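Local coordinates for photosystem II assembly protein Ycf48 (Thermosynechococcus elongatus, PDB 5OJ5) that supports the early assembly of photosystem II and the replacement of photodamaged D1, binding the C-terminal prepropeptide of D1, at residues 95-98 with 99-102; 167-170 with 171-174; 207-210 with 211-215. One frame throughout, in Å; residues are numbered along the deposited sequence.

Contact 1: residues 95-98 with 99-102; sequences LDHS and DYRF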
ATOM      1  N   LEU A  95      12.382 -22.033   1.854  1.00 14.59           N
ATOM      2  CA  LEU A  95      11.531 -22.022   3.035  1.00 15.29           C
ATOM      3  C   LEU A  95      10.893 -23.390   3.192  1.00 17.94           C
ATOM      4  O   LEU A  95      11.079 -24.294   2.373  1.00 19.48           O
ATOM      5  CB  LEU A  95      10.435 -20.959   2.904  1.00 16.67           C
ATOM      6  CG  LEU A  95      10.928 -19.561   2.642  1.00 18.85           C
ATOM      7  CD1 LEU A  95       9.782 -18.605   2.293  1.00 20.12           C
ATOM      8  CD2 LEU A  95      11.677 -19.031   3.877  1.00 22.72           C
ATOM      9  N   ASP A  96      10.128 -23.566   4.268  1.00 18.45           N
ATOM     10  CA  ASP A  96       9.453 -24.861   4.424  1.00 20.61           C
ATOM     11  C   ASP A  96       8.366 -25.110   3.365  1.00 20.46           C
ATOM     12  O   ASP A  96       8.100 -26.267   3.023  1.00 22.27           O
ATOM     13  CB  ASP A  96       8.958 -25.066   5.846  1.00 24.50           C
ATOM     14  CG  ASP A  96       7.994 -24.021   6.299  1.00 27.01           C
ATOM     15  OD1 ASP A  96       8.023 -22.869   5.824  1.00 25.72           O
ATOM     16  OD2 ASP A  96       7.213 -24.365   7.205  1.00 31.80           O
ATOM     17  N   HIS A  97       7.734 -24.067   2.849  1.00 20.25           N
ATOM     18  CA  HIS A  97       6.781 -24.216   1.758  1.00 20.63           C
ATOM     19  C   HIS A  97       6.734 -22.871   1.064  1.00 18.16           C
ATOM     20  O   HIS A  97       7.303 -21.897   1.547  1.00 18.85           O
ATOM     21  CB  HIS A  97       5.400 -24.668   2.261  1.00 22.15           C
ATOM     22  CG  HIS A  97       4.741 -23.696   3.197  1.00 20.56           C
ATOM     23  ND1 HIS A  97       4.042 -22.594   2.756  1.00 22.28           N
ATOM     24  CD2 HIS A  97       4.614 -23.709   4.548  1.00 22.55           C
ATOM     25  CE1 HIS A  97       3.554 -21.942   3.801  1.00 22.30           C
ATOM     26  NE2 HIS A  97       3.897 -22.592   4.899  1.00 22.73           N
ATOM     27  N   SER A  98       6.029 -22.802  -0.062  1.00 18.61           N
ATOM     28  CA  SER A  98       5.906 -21.552  -0.801  1.00 18.01           C
ATOM     29  C   SER A  98       4.498 -20.995  -0.809  1.00 17.99           C
ATOM     30  O   SER A  98       4.203 -20.127  -1.628  1.00 23.68           O
ATOM     31  CB  SER A  98       6.364 -21.703  -2.238  1.00 19.00           C
ATOM     32  OG  SER A  98       5.554 -22.658  -2.899  1.00 21.94           O
ATOM     33  N   ASP A  99       3.627 -21.449   0.077  1.00 18.19           N
ATOM     34  CA  ASP A  99       2.268 -20.924   0.102  1.00 20.18           C
ATOM     35  C   ASP A  99       2.132 -19.572   0.810  1.00 20.62           C
ATOM     36  O   ASP A  99       1.065 -18.929   0.762  1.00 22.34           O
ATOM     37  CB  ASP A  99       1.309 -21.995   0.624  1.00 25.48           C
ATOM     38  CG  ASP A  99       1.221 -23.164  -0.305  1.00 31.22           C
ATOM     39  OD1 ASP A  99       1.113 -22.934  -1.528  1.00 33.20           O
ATOM     40  OD2 ASP A  99       1.294 -24.310   0.165  1.00 36.07           O
ATOM     41  N   TYR A 100       3.202 -19.021   1.343  1.00 17.08           N
ATOM     42  CA  TYR A 100       3.138 -17.762   2.076  1.00 15.55           C
ATOM     43  C   TYR A 100       2.694 -16.609   1.192  1.00 13.43           C
ATOM     44  O   TYR A 100       3.138 -16.453   0.053  1.00 16.60           O
ATOM     45  CB  TYR A 100       4.512 -17.433   2.636  1.00 16.04           C
ATOM     46  CG  TYR A 100       5.016 -18.438   3.653  1.00 15.33           C
ATOM     47  CD1 TYR A 100       4.528 -18.389   4.946  1.00 15.11           C
ATOM     48  CD2 TYR A 100       5.994 -19.375   3.340  1.00 16.80           C
ATOM     49  CE1 TYR A 100       5.002 -19.276   5.940  1.00 15.58           C
ATOM     50  CE2 TYR A 100       6.471 -20.249   4.321  1.00 17.19           C
ATOM     51  CZ  TYR A 100       5.970 -20.192   5.623  1.00 16.45           C
ATOM     52  OH  TYR A 100       6.379 -21.035   6.619  1.00 19.91           O
ATOM     53  N   ARG A 101       1.807 -15.805   1.728  1.00 13.75           N
ATOM     54  CA  ARG A 101       1.435 -14.534   1.124  1.00 13.00           C
ATOM     55  C   ARG A 101       2.315 -13.491   1.780  1.00 11.86           C
ATOM     56  O   ARG A 101       2.117 -13.169   2.955  1.00 14.31           O
ATOM     57  CB  ARG A 101      -0.032 -14.290   1.422  1.00 15.69           C
ATOM     58  CG  ARG A 101      -0.555 -13.009   0.891  1.00 17.15           C
ATOM     59  CD  ARG A 101      -1.982 -12.794   1.416  1.00 19.32           C
ATOM     60  NE  ARG A 101      -2.531 -11.508   1.028  1.00 22.06           N
ATOM     61  CZ  ARG A 101      -3.146 -11.248  -0.126  1.00 23.28           C
ATOM     62  NH1 ARG A 101      -3.366 -12.200  -1.046  1.00 23.47           N
ATOM     63  NH2 ARG A 101      -3.593 -10.019  -0.349  1.00 25.47           N
ATOM     64  N   PHE A 102       3.321 -12.965   1.050  1.00 11.10           N
ATOM     65  CA  PHE A 102       4.166 -11.910   1.590  1.00 11.24           C
ATOM     66  C   PHE A 102       3.429 -10.596   1.406  1.00 11.38           C
ATOM     67  O   PHE A 102       3.291 -10.106   0.285  1.00 12.79           O
ATOM     68  CB  PHE A 102       5.522 -11.871   0.896  1.00 11.65           C
ATOM     69  CG  PHE A 102       6.444 -13.036   1.168  1.00 10.85           C
ATOM     70  CD1 PHE A 102       6.382 -13.831   2.287  1.00 14.36           C
ATOM     71  CD2 PHE A 102       7.476 -13.278   0.271  1.00 13.79           C
ATOM     72  CE1 PHE A 102       7.306 -14.860   2.481  1.00 15.31           C
ATOM     73  CE2 PHE A 102       8.407 -14.253   0.493  1.00 14.67           C
ATOM     74  CZ  PHE A 102       8.291 -15.066   1.593  1.00 14.00           C
TER
HETATM   75  O   HOH W   1       3.481 -22.072   7.792  1.00 30.28           O
HETATM   76  O   HOH W   2       4.153 -24.957  -0.925  1.00 34.72           O
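His97 and Tyr100 lay their rings one over the other in an offset stack, centroids 3.9 Å apart and planes 15° from parallel. CE1 of the histidine sits over the middle of the phenol ring, while Tyr100 CE2 lies toward the rim of the imidazole. The polar atoms at the edges of this pair each find a partner. Tyr100 OH donates to Asp96 OD1 over 2.6 Å, a short bond that reaches the syn lone pair, on the side of the second carboxylate oxygen. Tyrosine suits the site because its face serves the stack while its hydroxyl extends far enough to meet the carboxylate. His97 ND1 accepts the backbone N-H of Asp99 at 2.9 Å, with the donor lying in the ring plane although the angle at hydrogen is only 143°. His97 CG stands between the backbone N and the carbonyl carbon (chi1 62°), which turns the imidazole back over the chain that follows. The other ring nitrogen, NE2, pairs in the ring plane with water 1 at 3.0 Å, and the same water donates to Tyr100 OH, so the two stacked rings are also joined by solvent. At exposed Ser98 and Asp99 a second water bridges: Ser98 N donates to water 2 at 3.0 Å, and this water gives a weak bond to Asp99 OD2. The apolar side belongs to Leu95, whose CD1 meets Tyr100 CD2 at 4.0 Å and also reaches the edge of the Phe102 ring; Ile120 touches all three side chains, and Leu95 packs on an apolar side chain of the bound peptide. Such a loop is the inter-blade connection of a beta-propeller, leading from the outermost strand, 89-90, of one blade to the innermost, 101-108, of the next.

Contact 2: residues 167-170 with 171-174; sequences TKDS and GKNW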
ATOM      1  N   THR A 167       9.664  -3.630  17.916  1.00 11.47           N
ATOM      2  CA  THR A 167      10.957  -4.141  18.350  1.00 11.33           C
ATOM      3  C   THR A 167      11.971  -3.016  18.271  1.00 10.27           C
ATOM      4  O   THR A 167      11.905  -2.147  17.388  1.00 10.45           O
ATOM      5  CB  THR A 167      11.438  -5.350  17.494  1.00 11.90           C
ATOM      6  OG1 THR A 167      12.609  -5.928  18.075  1.00 12.10           O
ATOM      7  CG2 THR A 167      11.759  -4.958  16.060  1.00 11.93           C
ATOM      8  N   LYS A 168      12.949  -3.093  19.176  1.00 10.66           N
ATOM      9  CA  LYS A 168      14.115  -2.215  19.152  1.00 10.50           C
ATOM     10  C   LYS A 168      15.390  -3.026  19.057  1.00 11.08           C
ATOM     11  O   LYS A 168      16.478  -2.439  19.099  1.00 12.25           O
ATOM     12  CB  LYS A 168      14.129  -1.335  20.389  1.00 11.99           C
ATOM     13  CG  LYS A 168      12.944  -0.423  20.482  1.00 13.98           C
ATOM     14  CD  LYS A 168      12.968   0.348  21.821  1.00 16.96           C
ATOM     15  CE  LYS A 168      11.795   1.266  21.991  1.00 19.27           C
ATOM     16  NZ  LYS A 168      11.839   1.917  23.341  1.00 23.73           N
ATOM     17  N   ASP A 169      15.302  -4.357  18.998  1.00 12.07           N
ATOM     18  CA  ASP A 169      16.493  -5.203  19.050  1.00 13.31           C
ATOM     19  C   ASP A 169      16.469  -6.218  17.916  1.00 13.86           C
ATOM     20  O   ASP A 169      16.770  -7.408  18.091  1.00 15.15           O
ATOM     21  CB  ASP A 169      16.697  -5.855  20.413  1.00 15.63           C
ATOM     22  CG  ASP A 169      15.562  -6.786  20.851  1.00 16.49           C
ATOM     23  OD1 ASP A 169      14.538  -6.915  20.167  1.00 15.88           O
ATOM     24  OD2 ASP A 169      15.734  -7.396  21.936  1.00 19.55           O
ATOM     25  N   SER A 170      16.108  -5.748  16.730  1.00 12.80           N
ATOM     26  CA  SER A 170      16.220  -6.547  15.511  1.00 13.97           C
ATOM     27  C   SER A 170      15.320  -7.772  15.549  1.00 13.44           C
ATOM     28  O   SER A 170      15.607  -8.783  14.928  1.00 16.40           O
ATOM     29  CB  SER A 170      17.666  -6.892  15.156  1.00 15.89           C
ATOM     30  OG  SER A 170      18.414  -5.733  14.969  1.00 19.36           O
ATOM     31  N   GLY A 171      14.190  -7.670  16.244  1.00 14.05           N
ATOM     32  CA  GLY A 171      13.175  -8.695  16.242  1.00 15.33           C
ATOM     33  C   GLY A 171      13.350  -9.764  17.298  1.00 16.60           C
ATOM     34  O   GLY A 171      12.539 -10.695  17.330  1.00 18.42           O
ATOM     35  N   LYS A 172      14.333  -9.636  18.206  1.00 16.63           N
ATOM     36  CA  LYS A 172      14.482 -10.612  19.282  1.00 18.83           C
ATOM     37  C   LYS A 172      13.344 -10.493  20.283  1.00 18.84           C
ATOM     38  O   LYS A 172      12.843 -11.505  20.782  1.00 22.18           O
ATOM     39  CB  LYS A 172      15.835 -10.422  19.979  1.00 21.23           C
ATOM     40  CG  LYS A 172      16.070 -11.371  21.126  1.00 26.21           C
ATOM     41  CD  LYS A 172      17.479 -11.195  21.694  1.00 29.90           C
ATOM     42  CE  LYS A 172      17.823 -12.322  22.669  1.00 34.31           C
ATOM     43  NZ  LYS A 172      18.581 -11.834  23.863  1.00 37.71           N
ATOM     44  N   ASN A 173      12.933  -9.265  20.599  1.00 17.21           N
ATOM     45  CA  ASN A 173      11.843  -9.016  21.521  1.00 17.65           C
ATOM     46  C   ASN A 173      10.887  -7.995  20.936  1.00 16.48           C
ATOM     47  O   ASN A 173      11.305  -7.045  20.261  1.00 16.68           O
ATOM     48  CB  ASN A 173      12.371  -8.459  22.828  1.00 20.07           C
ATOM     49  CG  ASN A 173      13.149  -9.477  23.602  1.00 23.07           C
ATOM     50  OD1 ASN A 173      12.568 -10.314  24.268  1.00 26.09           O
ATOM     51  ND2 ASN A 173      14.459  -9.424  23.508  1.00 23.36           N
ATOM     52  N   TRP A 174       9.616  -8.163  21.255  1.00 18.32           N
ATOM     53  CA  TRP A 174       8.558  -7.313  20.757  1.00 18.37           C
ATOM     54  C   TRP A 174       7.762  -6.806  21.945  1.00 20.47           C
ATOM     55  O   TRP A 174       7.396  -7.578  22.838  1.00 23.95           O
ATOM     56  CB  TRP A 174       7.658  -8.092  19.794  1.00 19.54           C
ATOM     57  CG  TRP A 174       8.387  -8.481  18.565  1.00 17.88           C
ATOM     58  CD1 TRP A 174       9.214  -9.567  18.395  1.00 19.36           C
ATOM     59  CD2 TRP A 174       8.469  -7.733  17.335  1.00 16.54           C
ATOM     60  NE1 TRP A 174       9.748  -9.573  17.137  1.00 18.57           N
ATOM     61  CE2 TRP A 174       9.334  -8.445  16.469  1.00 17.42           C
ATOM     62  CE3 TRP A 174       7.899  -6.524  16.885  1.00 15.48           C
ATOM     63  CZ2 TRP A 174       9.629  -8.005  15.184  1.00 17.20           C
ATOM     64  CZ3 TRP A 174       8.192  -6.081  15.594  1.00 15.56           C
ATOM     65  CH2 TRP A 174       9.050  -6.842  14.744  1.00 15.68           C
TER
HETATM   66  O   HOH W   3      12.874  -4.811  21.454  1.00 15.99           O
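The sequence TKDSGKNW forms an Asp box, the short hairpin found in BNR-repeat propellers, here joining strands 164-167 and 175-178, the third and fourth of their blade. Its turn is a type I' turn from Asp169 to Lys172, closed by a weak bond from Lys172 N to Asp169 O. Both central residues, Ser170 and Gly171, have positive phi; at Gly171 a beta carbon would clash with the carbonyl oxygen of Ser170, which explains the glycine. Asp169, the residue that names the motif, grips Asn173 with both oxygens. OD1 takes the backbone N of Asn173 at 2.9 Å, slightly out of the carboxylate plane, whereas OD2 uses its syn lone pair to accept Asn173 ND2 at 2.9 Å, almost perfectly straight at 179°. An aspartate fits because it offers two acceptors on a short stem. Thr167 OG1, held anti to its own nitrogen (chi1 -172°), faces the middle of the loop: it accepts Gly171 N at 3.0 Å, accepts Asp169 N in an ST turn, and donates to Asn173 O at 2.8 Å. Water 3 accepts from Lys168 N and donates to that same carbonyl. Trp174 completes the box, sending a weak NE1 bond to Gly171 O, while Thr167 CB makes a CH-pi contact over the Trp174 face, 3.6 Å from the centroid of the indole's six-membered ring and only 4° off the normal.

Contact 3: residues 207-210 with 211-215; sequences STWE and PGQTA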
ATOM      1  N   SER A 207     -11.144   3.039  11.916  1.00  9.72           N
ATOM      2  CA  SER A 207     -10.484   3.218  13.197  1.00 10.68           C
ATOM      3  C   SER A 207      -9.141   3.907  12.974  1.00 10.15           C
ATOM      4  O   SER A 207      -8.501   3.725  11.936  1.00 10.38           O
ATOM      5  CB  SER A 207     -10.264   1.915  13.931  1.00 12.88           C
ATOM      6  OG  SER A 207     -11.523   1.259  14.127  1.00 13.86           O
ATOM      7  N   THR A 208      -8.703   4.679  13.965  1.00 10.66           N
ATOM      8  CA  THR A 208      -7.395   5.320  13.935  1.00 11.18           C
ATOM      9  C   THR A 208      -6.588   4.969  15.177  1.00 10.49           C
ATOM     10  O   THR A 208      -7.143   4.683  16.245  1.00 11.71           O
ATOM     11  CB  THR A 208      -7.510   6.848  13.794  1.00 13.03           C
ATOM     12  OG1 THR A 208      -8.274   7.368  14.886  1.00 14.56           O
ATOM     13  CG2 THR A 208      -8.165   7.268  12.480  1.00 15.86           C
ATOM     14  N   TRP A 209      -5.270   5.028  15.025  1.00 10.96           N
ATOM     15  CA  TRP A 209      -4.377   4.828  16.166  1.00 11.58           C
ATOM     16  C   TRP A 209      -3.183   5.731  16.004  1.00 12.73           C
ATOM     17  O   TRP A 209      -2.675   5.894  14.906  1.00 13.33           O
ATOM     18  CB  TRP A 209      -3.913   3.365  16.253  1.00 12.16           C
ATOM     19  CG  TRP A 209      -2.943   3.150  17.400  1.00 13.10           C
ATOM     20  CD1 TRP A 209      -3.261   2.930  18.690  1.00 14.67           C
ATOM     21  CD2 TRP A 209      -1.508   3.199  17.323  1.00 13.37           C
ATOM     22  NE1 TRP A 209      -2.091   2.803  19.438  1.00 15.87           N
ATOM     23  CE2 TRP A 209      -1.016   2.941  18.608  1.00 15.10           C
ATOM     24  CE3 TRP A 209      -0.609   3.405  16.282  1.00 16.41           C
ATOM     25  CZ2 TRP A 209       0.362   2.902  18.888  1.00 17.37           C
ATOM     26  CZ3 TRP A 209       0.754   3.365  16.562  1.00 19.34           C
ATOM     27  CH2 TRP A 209       1.204   3.103  17.842  1.00 19.17           C
ATOM     28  N   GLU A 210      -2.700   6.278  17.113  1.00 14.32           N
ATOM     29  CA  GLU A 210      -1.424   6.975  17.108  1.00 18.82           C
ATOM     30  C   GLU A 210      -0.653   6.579  18.345  1.00 20.63           C
ATOM     31  O   GLU A 210      -1.240   6.194  19.356  1.00 20.54           O
ATOM     32  CB  GLU A 210      -1.552   8.493  17.063  1.00 21.40           C
ATOM     33  CG  GLU A 210      -2.280   9.078  18.170  1.00 26.36           C
ATOM     34  CD  GLU A 210      -2.285  10.588  18.024  1.00 32.63           C
ATOM     35  OE1 GLU A 210      -1.204  11.227  18.088  1.00 35.54           O
ATOM     36  OE2 GLU A 210      -3.375  11.126  17.800  1.00 36.07           O
ATOM     37  N   PRO A 211       0.681   6.706  18.298  1.00 24.61           N
ATOM     38  CA  PRO A 211       1.524   6.348  19.438  1.00 25.82           C
ATOM     39  C   PRO A 211       1.014   7.010  20.694  1.00 26.56           C
ATOM     40  O   PRO A 211       0.628   8.191  20.687  1.00 28.64           O
ATOM     41  CB  PRO A 211       2.890   6.897  19.032  1.00 28.31           C
ATOM     42  CG  PRO A 211       2.895   6.738  17.562  1.00 29.90           C
ATOM     43  CD  PRO A 211       1.475   6.982  17.096  1.00 28.51           C
ATOM     44  N   GLY A 212       1.029   6.247  21.777  1.00 29.25           N
ATOM     45  CA  GLY A 212       0.511   6.686  23.027  1.00 32.45           C
ATOM     46  C   GLY A 212      -0.865   6.158  23.328  1.00 32.47           C
ATOM     47  O   GLY A 212      -1.221   6.009  24.494  1.00 33.93           O
ATOM     48  N   GLN A 213      -1.655   5.878  22.293  1.00 27.90           N
ATOM     49  CA  GLN A 213      -2.984   5.329  22.501  1.00 27.83           C
ATOM     50  C   GLN A 213      -2.853   3.850  22.855  1.00 27.20           C
ATOM     51  O   GLN A 213      -2.007   3.137  22.305  1.00 26.48           O
ATOM     52  CB  GLN A 213      -3.771   5.431  21.195  1.00 25.73           C
ATOM     53  CG  GLN A 213      -4.794   6.512  21.019  1.00 29.01           C
ATOM     54  CD  GLN A 213      -5.357   6.452  19.559  1.00 27.85           C
ATOM     55  OE1 GLN A 213      -4.847   7.129  18.710  1.00 29.67           O
ATOM     56  NE2 GLN A 213      -6.391   5.601  19.275  1.00 25.57           N
ATOM     57  N   THR A 214      -3.715   3.363  23.733  1.00 29.17           N
ATOM     58  CA  THR A 214      -3.640   1.944  24.049  1.00 27.93           C
ATOM     59  C   THR A 214      -4.602   1.075  23.256  1.00 23.56           C
ATOM     60  O   THR A 214      -4.552  -0.145  23.395  1.00 23.85           O
ATOM     61  CB  THR A 214      -3.827   1.684  25.540  1.00 30.47           C
ATOM     62  OG1 THR A 214      -5.144   2.091  25.925  1.00 32.98           O
ATOM     63  CG2 THR A 214      -2.799   2.431  26.337  1.00 32.74           C
ATOM     64  N   ALA A 215      -5.455   1.668  22.429  1.00 19.55           N
ATOM     65  CA  ALA A 215      -6.413   0.933  21.628  1.00 16.50           C
ATOM     66  C   ALA A 215      -6.714   1.790  20.412  1.00 13.97           C
ATOM     67  O   ALA A 215      -6.515   3.005  20.435  1.00 15.69           O
ATOM     68  CB  ALA A 215      -7.712   0.683  22.411  1.00 19.90           C
TER
HETATM   69  O   HOH W   4      -6.589   7.891  16.951  1.00 21.89           O
HETATM   70  O   HOH W   5       1.257  10.277  18.891  1.00 27.34           O
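Gln213 folds its side chain back along the end of strand 205-209 and Glu210, and its amide is held on both ends. Its first torsion, -102°, lies well away from a staggered value, and beyond CG the chain is extended, which carries the amide alongside the backbone of Thr208 to Glu210. There OE1 accepts Glu210 N at 2.8 Å, the donor lying above the carbonyl plane and not on a lone pair, and NE2 donates to Thr208 O at 3.3 Å. NE2 also gives a weak bond to Ala215 O. Glutamine suits this place because one amide offers both a donor and an acceptor to a backbone edge; the bonds gained probably repay the strained torsion. Water 4 donates to OE1 as well and pairs with Thr208 OG1, a hydroxyl that is also hydrogen-bonded to His219. The whole belongs to the hairpin between the third and fourth strands of a propeller blade, 205-209 and 217-220, within the Arg-rich patch; a type II turn from Glu210 to Gln213 begins it, closed by Gln213 N to Glu210 O at 3.0 Å. Proline fits the second position of that turn and glycine, at positive phi, the third. Trp209 holds CG anti to its nitrogen (chi1 178°), bringing the indole alongside the turn. Its NE1 donates to Gln213 O at 2.9 Å, reaching it from above the carbonyl plane, while Pro211 N lies over one face of the Trp209 ring, and Pro211 CD makes an off-centre CH-pi contact, 4.2 Å from the centroid of the six-membered ring. Leu177 and Val178 of the neighbouring blade also touch the indole. Water 5 donates both to Glu210 OE1, at 2.8 Å, and to Pro211 O.

How the contacts relate
The three contacts follow one another along the chain and none touches another; the nearest atoms of contacts 2 and 3 are about 11 Å apart. Contacts 2 and 3 occupy the same place in consecutive blades, the hairpin between third and fourth strands, yet differ in means: contact 2 gathers its bonds round a carboxylate and a threonine hydroxyl, whereas contact 3 uses a glutamine amide beside its turn bond. Both add a tryptophan, with its face against a neighbour and its NE1 on a backbone carbonyl, weakly in contact 2. Contact 1 instead crosses between blades and alone has an aromatic stack, beside its hydrogen bonds and apolar packing. Contacts 1 and 2 are partly buried; contact 3 is a surface contact, apart from its buried tryptophan.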